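Local coordinates for protein separin (Saccharomyces cerevisiae, PDB 5U1T) that cleaves the cohesin subunit MCD1/SCC1 as a caspase-like cysteine protease, central to chromosome segregation at the onset of anaphase, and is inhibited by securin during most of the cell cycle, at residues L165-V179 with K196-K210. Sequence-based numbering, arbitrary orientation.
Sequences LKDPNLKAHALTKIV and KFLQYIKQFKLPFKK
Thr176 and Tyr200 meet toward the open end of an antiparallel helical hairpin near the N-terminal end of the alpha-helical part of separase, far from the cysteine assigned as catalytic by similarity to relatives. Helices 172-179 and 196-203 run at 162° with their axes 9.3 Å apart, and apolar contacts join them. Thr176 turns its methyl to the second helix, CG2 lying 3.5 Å from CB of Tyr200 and also reaching the ring edge of Phe204. Leu206 points tip to tip at Thr176 with CD1 and touches CB of Ala172 with CD2. On the Tyr200 ring, CE2 takes CD2 of Leu175 at 3.7 Å and, more loosely, CG2 of Val179, whose other methyl, CG1, rests on CB of Phe197. Leu165, on the loop before the first helix, lays CD2 in the plane of the Phe204 ring, 3.9 Å from CZ. Ala172 packs against CB of the same phenylalanine where a Schellman motif, with Lys205 at C-prime, closes the second helix.

Among polar groups, Gln199 NE2 donates to an in-plane lone pair of Gln203 OE1, while Asp160 binds both Tyr200 OH and Lys196 NZ. The Lys210 chain runs alongside the imidazole of His173 in the opposite sense, and a turn at chi3 (63°) sets its CE 3.6 Å from ND1.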
ATOM      1  N   LEU A 165     -44.957  32.065  32.487  1.00 73.40           N
ATOM      2  CA  LEU A 165     -45.657  32.418  31.257  1.00 79.08           C
ATOM      3  C   LEU A 165     -44.803  32.154  30.033  1.00 82.35           C
ATOM      4  O   LEU A 165     -44.503  33.062  29.258  1.00 83.18           O
ATOM      5  CB  LEU A 165     -46.087  33.890  31.301  1.00 80.17           C
ATOM      6  CG  LEU A 165     -46.832  34.319  32.568  1.00 78.71           C
ATOM      7  CD1 LEU A 165     -47.177  35.790  32.525  1.00 78.84           C
ATOM      8  CD2 LEU A 165     -48.082  33.485  32.783  1.00 72.59           C
ATOM      9  N   LYS A 166     -44.414  30.894  29.881  1.00 81.34           N
ATOM     10  CA  LYS A 166     -43.628  30.428  28.756  1.00 74.94           C
ATOM     11  C   LYS A 166     -44.281  29.185  28.192  1.00 75.17           C
ATOM     12  O   LYS A 166     -44.236  28.953  26.988  1.00 78.51           O
ATOM     13  CB  LYS A 166     -42.194  30.105  29.174  1.00 69.17           C
ATOM     14  CG  LYS A 166     -41.275  31.285  29.296  1.00 68.60           C
ATOM     15  CD  LYS A 166     -39.845  30.798  29.221  1.00 61.24           C
ATOM     16  CE  LYS A 166     -38.881  31.946  29.137  1.00 61.79           C
ATOM     17  NZ  LYS A 166     -38.206  32.130  30.429  1.00 63.25           N
ATOM     18  N   ASP A 167     -44.854  28.366  29.076  1.00 73.99           N
ATOM     19  CA  ASP A 167     -45.609  27.194  28.646  1.00 76.16           C
ATOM     20  C   ASP A 167     -46.741  27.692  27.756  1.00 82.41           C
ATOM     21  O   ASP A 167     -47.671  28.353  28.236  1.00 89.19           O
ATOM     22  CB  ASP A 167     -46.140  26.392  29.845  1.00 68.31           C
ATOM     23  CG  ASP A 167     -47.025  25.214  29.425  1.00 81.63           C
ATOM     24  OD1 ASP A 167     -46.929  24.783  28.246  1.00 83.80           O
ATOM     25  OD2 ASP A 167     -47.814  24.714  30.269  1.00 77.71           O
ATOM     26  N   PRO A 168     -46.653  27.410  26.446  1.00 84.60           N
ATOM     27  CA  PRO A 168     -47.630  27.939  25.495  1.00 81.34           C
ATOM     28  C   PRO A 168     -48.993  27.350  25.758  1.00 80.89           C
ATOM     29  O   PRO A 168     -49.996  27.921  25.343  1.00 88.29           O
ATOM     30  CB  PRO A 168     -47.095  27.478  24.139  1.00 83.12           C
ATOM     31  CG  PRO A 168     -45.685  27.074  24.386  1.00 81.21           C
ATOM     32  CD  PRO A 168     -45.666  26.549  25.781  1.00 84.49           C
ATOM     33  N   ASN A 169     -49.021  26.216  26.451  1.00 81.20           N
ATOM     34  CA  ASN A 169     -50.268  25.558  26.802  1.00 80.91           C
ATOM     35  C   ASN A 169     -50.605  25.739  28.284  1.00 82.86           C
ATOM     36  O   ASN A 169     -51.403  24.978  28.849  1.00 81.37           O
ATOM     37  CB  ASN A 169     -50.190  24.083  26.430  1.00 83.41           C
ATOM     38  CG  ASN A 169     -49.789  23.886  24.975  1.00 91.35           C
ATOM     39  OD1 ASN A 169     -50.091  24.728  24.125  1.00 93.55           O
ATOM     40  ND2 ASN A 169     -49.091  22.788  24.684  1.00 93.95           N
ATOM     41  N   LEU A 170     -50.006  26.766  28.890  1.00 76.40           N
ATOM     42  CA  LEU A 170     -50.221  27.096  30.296  1.00 79.70           C
ATOM     43  C   LEU A 170     -51.690  26.992  30.644  1.00 76.61           C
ATOM     44  O   LEU A 170     -52.534  27.430  29.873  1.00 73.25           O
ATOM     45  CB  LEU A 170     -49.711  28.501  30.611  1.00 75.57           C
ATOM     46  CG  LEU A 170     -50.045  28.960  32.030  1.00 78.89           C
ATOM     47  CD1 LEU A 170     -49.288  28.122  33.062  1.00 75.41           C
ATOM     48  CD2 LEU A 170     -49.771  30.441  32.215  1.00 78.01           C
ATOM     49  N   LYS A 171     -51.990  26.367  31.777  1.00 74.32           N
ATOM     50  CA  LYS A 171     -53.365  26.201  32.218  1.00 74.69           C
ATOM     51  C   LYS A 171     -53.857  27.477  32.888  1.00 80.55           C
ATOM     52  O   LYS A 171     -53.646  27.689  34.086  1.00 80.32           O
ATOM     53  CB  LYS A 171     -53.486  25.013  33.168  1.00 69.14           C
ATOM     54  CG  LYS A 171     -53.092  23.678  32.559  1.00 72.15           C
ATOM     55  CD  LYS A 171     -54.179  23.126  31.645  1.00 70.61           C
ATOM     56  CE  LYS A 171     -53.922  21.669  31.283  1.00 70.03           C
ATOM     57  NZ  LYS A 171     -55.131  21.006  30.699  1.00 74.88           N
ATOM     58  N   ALA A 172     -54.533  28.312  32.104  1.00 82.80           N
ATOM     59  CA  ALA A 172     -54.967  29.635  32.534  1.00 79.26           C
ATOM     60  C   ALA A 172     -55.886  29.581  33.740  1.00 80.15           C
ATOM     61  O   ALA A 172     -55.473  29.930  34.846  1.00 74.38           O
ATOM     62  CB  ALA A 172     -55.656  30.353  31.386  1.00 82.78           C
ATOM     63  N   HIS A 173     -57.133  29.162  33.512  1.00 80.65           N
ATOM     64  CA  HIS A 173     -58.148  29.092  34.561  1.00 77.12           C
ATOM     65  C   HIS A 173     -57.584  28.535  35.871  1.00 77.54           C
ATOM     66  O   HIS A 173     -57.837  29.079  36.932  1.00 76.51           O
ATOM     67  CB  HIS A 173     -59.342  28.248  34.106  1.00 71.98           C
ATOM     68  CG  HIS A 173     -60.466  28.248  35.089  1.00 81.35           C
ATOM     69  ND1 HIS A 173     -61.184  29.387  35.394  1.00 79.67           N
ATOM     70  CD2 HIS A 173     -60.963  27.266  35.883  1.00 78.19           C
ATOM     71  CE1 HIS A 173     -62.087  29.103  36.319  1.00 84.81           C
ATOM     72  NE2 HIS A 173     -61.972  27.825  36.635  1.00 76.00           N
ATOM     73  N   ALA A 174     -56.779  27.480  35.787  1.00 80.16           N
ATOM     74  CA  ALA A 174     -56.155  26.897  36.978  1.00 70.53           C
ATOM     75  C   ALA A 174     -55.233  27.888  37.683  1.00 70.56           C
ATOM     76  O   ALA A 174     -55.462  28.229  38.851  1.00 73.42           O
ATOM     77  CB  ALA A 174     -55.399  25.654  36.619  1.00 65.23           C
ATOM     78  N   LEU A 175     -54.208  28.353  36.973  1.00 69.42           N
ATOM     79  CA  LEU A 175     -53.233  29.295  37.528  1.00 72.00           C
ATOM     80  C   LEU A 175     -53.879  30.571  38.102  1.00 75.07           C
ATOM     81  O   LEU A 175     -53.507  31.037  39.183  1.00 69.86           O
ATOM     82  CB  LEU A 175     -52.199  29.680  36.463  1.00 63.59           C
ATOM     83  CG  LEU A 175     -51.183  30.751  36.875  1.00 65.79           C
ATOM     84  CD1 LEU A 175     -50.296  30.257  37.993  1.00 63.05           C
ATOM     85  CD2 LEU A 175     -50.344  31.216  35.706  1.00 65.63           C
ATOM     86  N   THR A 176     -54.841  31.135  37.380  1.00 73.69           N
ATOM     87  CA  THR A 176     -55.409  32.409  37.785  1.00 75.69           C
ATOM     88  C   THR A 176     -56.368  32.183  38.948  1.00 76.70           C
ATOM     89  O   THR A 176     -56.525  33.040  39.821  1.00 73.05           O
ATOM     90  CB  THR A 176     -56.130  33.111  36.615  1.00 84.89           C
ATOM     91  OG1 THR A 176     -57.401  32.490  36.390  1.00 86.82           O
ATOM     92  CG2 THR A 176     -55.298  33.034  35.327  1.00 80.52           C
ATOM     93  N   LYS A 177     -56.992  31.009  38.969  1.00 73.22           N
ATOM     94  CA  LYS A 177     -57.815  30.620  40.106  1.00 69.27           C
ATOM     95  C   LYS A 177     -56.937  30.438  41.340  1.00 76.65           C
ATOM     96  O   LYS A 177     -57.324  30.800  42.452  1.00 79.79           O
ATOM     97  CB  LYS A 177     -58.584  29.337  39.810  1.00 64.78           C
ATOM     98  CG  LYS A 177     -59.628  29.004  40.821  1.00 57.37           C
ATOM     99  CD  LYS A 177     -60.262  27.665  40.555  1.00 66.57           C
ATOM    100  CE  LYS A 177     -61.383  27.421  41.558  1.00 71.88           C
ATOM    101  NZ  LYS A 177     -61.854  26.014  41.551  1.00 78.67           N
ATOM    102  N   ILE A 178     -55.750  29.867  41.134  1.00 75.89           N
ATOM    103  CA  ILE A 178     -54.779  29.677  42.206  1.00 69.33           C
ATOM    104  C   ILE A 178     -54.402  31.028  42.815  1.00 69.60           C
ATOM    105  O   ILE A 178     -54.253  31.145  44.028  1.00 72.50           O
ATOM    106  CB  ILE A 178     -53.526  28.915  41.687  1.00 68.83           C
ATOM    107  CG1 ILE A 178     -53.750  27.407  41.792  1.00 65.00           C
ATOM    108  CG2 ILE A 178     -52.291  29.281  42.466  1.00 66.02           C
ATOM    109  CD1 ILE A 178     -54.025  26.927  43.210  1.00 66.68           C
ATOM    110  N   VAL A 179     -54.299  32.050  41.968  1.00 68.39           N
ATOM    111  CA  VAL A 179     -53.968  33.407  42.396  1.00 71.97           C
ATOM    112  C   VAL A 179     -55.048  34.047  43.283  1.00 80.84           C
ATOM    113  O   VAL A 179     -54.745  34.675  44.302  1.00 82.07           O
ATOM    114  CB  VAL A 179     -53.722  34.314  41.177  1.00 71.52           C
ATOM    115  CG1 VAL A 179     -53.497  35.759  41.604  1.00 74.38           C
ATOM    116  CG2 VAL A 179     -52.538  33.807  40.390  1.00 70.80           C
ATOM    117  N   LYS A 196     -52.233  41.094  40.234  1.00 87.34           N
ATOM    118  CA  LYS A 196     -51.840  39.997  39.357  1.00 83.71           C
ATOM    119  C   LYS A 196     -53.059  39.267  38.786  1.00 82.98           C
ATOM    120  O   LYS A 196     -53.076  38.917  37.603  1.00 84.43           O
ATOM    121  CB  LYS A 196     -50.944  39.004  40.103  1.00 80.18           C
ATOM    122  CG  LYS A 196     -50.451  37.836  39.236  1.00 71.48           C
ATOM    123  CD  LYS A 196     -49.652  38.329  38.053  1.00 66.98           C
ATOM    124  CE  LYS A 196     -48.388  39.047  38.482  1.00 67.66           C
ATOM    125  NZ  LYS A 196     -47.543  39.456  37.319  1.00 69.37           N
ATOM    126  N   PHE A 197     -54.060  39.038  39.639  1.00 80.17           N
ATOM    127  CA  PHE A 197     -55.274  38.314  39.260  1.00 81.73           C
ATOM    128  C   PHE A 197     -56.089  39.055  38.207  1.00 87.48           C
ATOM    129  O   PHE A 197     -56.611  38.441  37.268  1.00 86.65           O
ATOM    130  CB  PHE A 197     -56.147  38.048  40.491  1.00 79.35           C
ATOM    131  CG  PHE A 197     -57.576  37.695  40.163  1.00 83.90           C
ATOM    132  CD1 PHE A 197     -57.920  36.405  39.794  1.00 84.05           C
ATOM    133  CD2 PHE A 197     -58.579  38.655  40.235  1.00 84.60           C
ATOM    134  CE1 PHE A 197     -59.236  36.083  39.492  1.00 88.30           C
ATOM    135  CE2 PHE A 197     -59.887  38.335  39.936  1.00 88.57           C
ATOM    136  CZ  PHE A 197     -60.218  37.048  39.569  1.00 88.89           C
ATOM    137  N   LEU A 198     -56.218  40.369  38.377  1.00 89.32           N
ATOM    138  CA  LEU A 198     -56.892  41.196  37.375  1.00 93.37           C
ATOM    139  C   LEU A 198     -56.113  41.127  36.069  1.00 88.65           C
ATOM    140  O   LEU A 198     -56.694  40.908  35.001  1.00 89.11           O
ATOM    141  CB  LEU A 198     -57.037  42.653  37.845  1.00 91.58           C
ATOM    142  CG  LEU A 198     -57.932  42.870  39.069  1.00 88.52           C
ATOM    143  CD1 LEU A 198     -58.108  44.354  39.392  1.00 88.79           C
ATOM    144  CD2 LEU A 198     -59.280  42.193  38.878  1.00 86.22           C
ATOM    145  N   GLN A 199     -54.798  41.298  36.167  1.00 88.87           N
ATOM    146  CA  GLN A 199     -53.927  41.229  35.000  1.00 90.73           C
ATOM    147  C   GLN A 199     -54.132  39.923  34.232  1.00 88.34           C
ATOM    148  O   GLN A 199     -54.308  39.946  33.019  1.00 89.97           O
ATOM    149  CB  GLN A 199     -52.466  41.380  35.419  1.00 86.56           C
ATOM    150  CG  GLN A 199     -51.459  41.096  34.310  1.00 88.26           C
ATOM    151  CD  GLN A 199     -50.099  40.679  34.854  1.00 85.46           C
ATOM    152  OE1 GLN A 199     -49.781  40.920  36.021  1.00 85.81           O
ATOM    153  NE2 GLN A 199     -49.300  40.039  34.016  1.00 84.79           N
ATOM    154  N   TYR A 200     -54.148  38.793  34.936  1.00 85.99           N
ATOM    155  CA  TYR A 200     -54.242  37.491  34.266  1.00 89.40           C
ATOM    156  C   TYR A 200     -55.574  37.340  33.539  1.00 85.19           C
ATOM    157  O   TYR A 200     -55.615  36.925  32.378  1.00 90.89           O
ATOM    158  CB  TYR A 200     -54.051  36.331  35.258  1.00 82.64           C
ATOM    159  CG  TYR A 200     -52.601  35.991  35.563  1.00 76.90           C
ATOM    160  CD1 TYR A 200     -51.562  36.678  34.953  1.00 75.25           C
ATOM    161  CD2 TYR A 200     -52.276  34.976  36.461  1.00 74.40           C
ATOM    162  CE1 TYR A 200     -50.239  36.372  35.234  1.00 75.19           C
ATOM    163  CE2 TYR A 200     -50.961  34.662  36.745  1.00 68.29           C
ATOM    164  CZ  TYR A 200     -49.946  35.364  36.129  1.00 71.71           C
ATOM    165  OH  TYR A 200     -48.633  35.064  36.402  1.00 67.00           O
ATOM    166  N   ILE A 201     -56.650  37.694  34.226  1.00 85.90           N
ATOM    167  CA  ILE A 201     -57.996  37.596  33.673  1.00 93.47           C
ATOM    168  C   ILE A 201     -58.174  38.434  32.392  1.00 95.37           C
ATOM    169  O   ILE A 201     -58.882  38.024  31.465  1.00 89.81           O
ATOM    170  CB  ILE A 201     -59.041  37.999  34.737  1.00 92.41           C
ATOM    171  CG1 ILE A 201     -59.290  36.812  35.672  1.00 92.73           C
ATOM    172  CG2 ILE A 201     -60.324  38.466  34.095  1.00 90.77           C
ATOM    173  CD1 ILE A 201     -60.658  36.778  36.274  1.00 92.87           C
ATOM    174  N   LYS A 202     -57.516  39.589  32.332  1.00 94.56           N
ATOM    175  CA  LYS A 202     -57.452  40.360  31.091  1.00 93.71           C
ATOM    176  C   LYS A 202     -56.559  39.647  30.088  1.00 94.65           C
ATOM    177  O   LYS A 202     -56.921  39.478  28.924  1.00 94.81           O
ATOM    178  CB  LYS A 202     -56.925  41.777  31.348  1.00 98.20           C
ATOM    179  CG  LYS A 202     -56.927  42.694  30.121  1.00100.51           C
ATOM    180  CD  LYS A 202     -57.935  43.828  30.276  1.00101.57           C
ATOM    181  CE  LYS A 202     -57.967  44.721  29.042  1.00106.49           C
ATOM    182  NZ  LYS A 202     -59.082  45.727  29.087  1.00106.81           N
ATOM    183  N   GLN A 203     -55.393  39.221  30.560  1.00 90.96           N
ATOM    184  CA  GLN A 203     -54.367  38.638  29.712  1.00 90.44           C
ATOM    185  C   GLN A 203     -54.819  37.374  29.014  1.00 91.21           C
ATOM    186  O   GLN A 203     -54.420  37.088  27.878  1.00 92.04           O
ATOM    187  CB  GLN A 203     -53.135  38.323  30.548  1.00 91.14           C
ATOM    188  CG  GLN A 203     -51.861  38.123  29.753  1.00 90.22           C
ATOM    189  CD  GLN A 203     -50.657  38.354  30.630  1.00 91.64           C
ATOM    190  OE1 GLN A 203     -50.768  39.027  31.660  1.00 91.19           O
ATOM    191  NE2 GLN A 203     -49.508  37.791  30.250  1.00 89.46           N
ATOM    192  N   PHE A 204     -55.641  36.606  29.709  1.00 86.45           N
ATOM    193  CA  PHE A 204     -56.012  35.299  29.211  1.00 88.69           C
ATOM    194  C   PHE A 204     -57.453  35.288  28.778  1.00 91.46           C
ATOM    195  O   PHE A 204     -57.993  34.247  28.399  1.00 90.12           O
ATOM    196  CB  PHE A 204     -55.737  34.251  30.277  1.00 94.52           C
ATOM    197  CG  PHE A 204     -54.283  34.142  30.619  1.00 92.71           C
ATOM    198  CD1 PHE A 204     -53.331  34.180  29.611  1.00 90.26           C
ATOM    199  CD2 PHE A 204     -53.863  34.051  31.936  1.00 88.77           C
ATOM    200  CE1 PHE A 204     -51.998  34.103  29.902  1.00 86.86           C
ATOM    201  CE2 PHE A 204     -52.520  33.969  32.235  1.00 85.83           C
ATOM    202  CZ  PHE A 204     -51.586  33.998  31.212  1.00 87.07           C
ATOM    203  N   LYS A 205     -58.045  36.482  28.799  1.00 96.43           N
ATOM    204  CA  LYS A 205     -59.422  36.697  28.391  1.00 93.03           C
ATOM    205  C   LYS A 205     -60.335  35.776  29.192  1.00 97.86           C
ATOM    206  O   LYS A 205     -61.140  35.046  28.620  1.00102.45           O
ATOM    207  CB  LYS A 205     -59.600  36.448  26.887  1.00 94.93           C
ATOM    208  CG  LYS A 205     -58.386  36.772  26.016  1.00 95.70           C
ATOM    209  CD  LYS A 205     -58.094  38.258  25.982  1.00 92.81           C
ATOM    210  CE  LYS A 205     -57.339  38.614  24.713  1.00 98.83           C
ATOM    211  NZ  LYS A 205     -58.067  38.177  23.489  1.00 90.00           N
ATOM    212  N   LEU A 206     -60.194  35.793  30.512  1.00 96.02           N
ATOM    213  CA  LEU A 206     -61.005  34.932  31.359  1.00 96.22           C
ATOM    214  C   LEU A 206     -62.238  35.696  31.813  1.00 98.79           C
ATOM    215  O   LEU A 206     -62.193  36.922  31.943  1.00100.59           O
ATOM    216  CB  LEU A 206     -60.189  34.415  32.557  1.00 97.18           C
ATOM    217  CG  LEU A 206     -58.935  33.584  32.199  1.00 95.21           C
ATOM    218  CD1 LEU A 206     -58.335  32.931  33.422  1.00 87.53           C
ATOM    219  CD2 LEU A 206     -59.233  32.530  31.150  1.00 94.36           C
ATOM    220  N   PRO A 207     -63.358  34.982  32.021  1.00100.10           N
ATOM    221  CA  PRO A 207     -64.597  35.598  32.511  1.00102.81           C
ATOM    222  C   PRO A 207     -64.482  35.946  33.973  1.00101.19           C
ATOM    223  O   PRO A 207     -64.244  35.037  34.763  1.00101.25           O
ATOM    224  CB  PRO A 207     -65.639  34.499  32.312  1.00104.25           C
ATOM    225  CG  PRO A 207     -64.853  33.229  32.428  1.00101.58           C
ATOM    226  CD  PRO A 207     -63.528  33.539  31.770  1.00103.00           C
ATOM    227  N   PHE A 208     -64.651  37.210  34.342  1.00 98.88           N
ATOM    228  CA  PHE A 208     -64.529  37.548  35.746  1.00 98.89           C
ATOM    229  C   PHE A 208     -65.459  36.675  36.580  1.00102.73           C
ATOM    230  O   PHE A 208     -65.133  36.351  37.717  1.00105.62           O
ATOM    231  CB  PHE A 208     -64.835  39.028  36.015  1.00 99.27           C
ATOM    232  CG  PHE A 208     -64.783  39.397  37.484  1.00103.08           C
ATOM    233  CD1 PHE A 208     -65.890  39.226  38.305  1.00105.44           C
ATOM    234  CD2 PHE A 208     -63.616  39.886  38.048  1.00103.09           C
ATOM    235  CE1 PHE A 208     -65.832  39.541  39.658  1.00105.13           C
ATOM    236  CE2 PHE A 208     -63.557  40.213  39.395  1.00101.65           C
ATOM    237  CZ  PHE A 208     -64.666  40.037  40.199  1.00101.06           C
ATOM    238  N   LYS A 209     -66.591  36.263  36.013  1.00103.81           N
ATOM    239  CA  LYS A 209     -67.687  35.696  36.812  1.00103.24           C
ATOM    240  C   LYS A 209     -67.333  34.441  37.628  1.00105.90           C
ATOM    241  O   LYS A 209     -68.192  33.913  38.339  1.00110.84           O
ATOM    242  CB  LYS A 209     -68.891  35.405  35.913  1.00107.31           C
ATOM    243  CG  LYS A 209     -69.711  36.653  35.585  1.00109.12           C
ATOM    244  CD  LYS A 209     -70.882  36.356  34.656  1.00110.40           C
ATOM    245  CE  LYS A 209     -70.416  35.645  33.394  1.00108.58           C
ATOM    246  NZ  LYS A 209     -69.267  36.343  32.756  1.00108.59           N
ATOM    247  N   LYS A 210     -66.073  33.997  37.554  1.00103.34           N
ATOM    248  CA  LYS A 210     -65.508  33.069  38.541  1.00102.75           C
ATOM    249  C   LYS A 210     -65.460  33.672  39.953  1.00107.78           C
ATOM    250  O   LYS A 210     -64.919  33.056  40.871  1.00104.24           O
ATOM    251  CB  LYS A 210     -64.096  32.653  38.148  1.00 99.16           C
ATOM    252  CG  LYS A 210     -63.043  33.690  38.499  1.00 99.05           C
ATOM    253  CD  LYS A 210     -61.658  33.068  38.556  1.00 98.18           C
ATOM    254  CE  LYS A 210     -61.241  32.522  37.208  1.00 90.08           C
ATOM    255  NZ  LYS A 210     -61.317  33.598  36.194  1.00 90.90           N
TER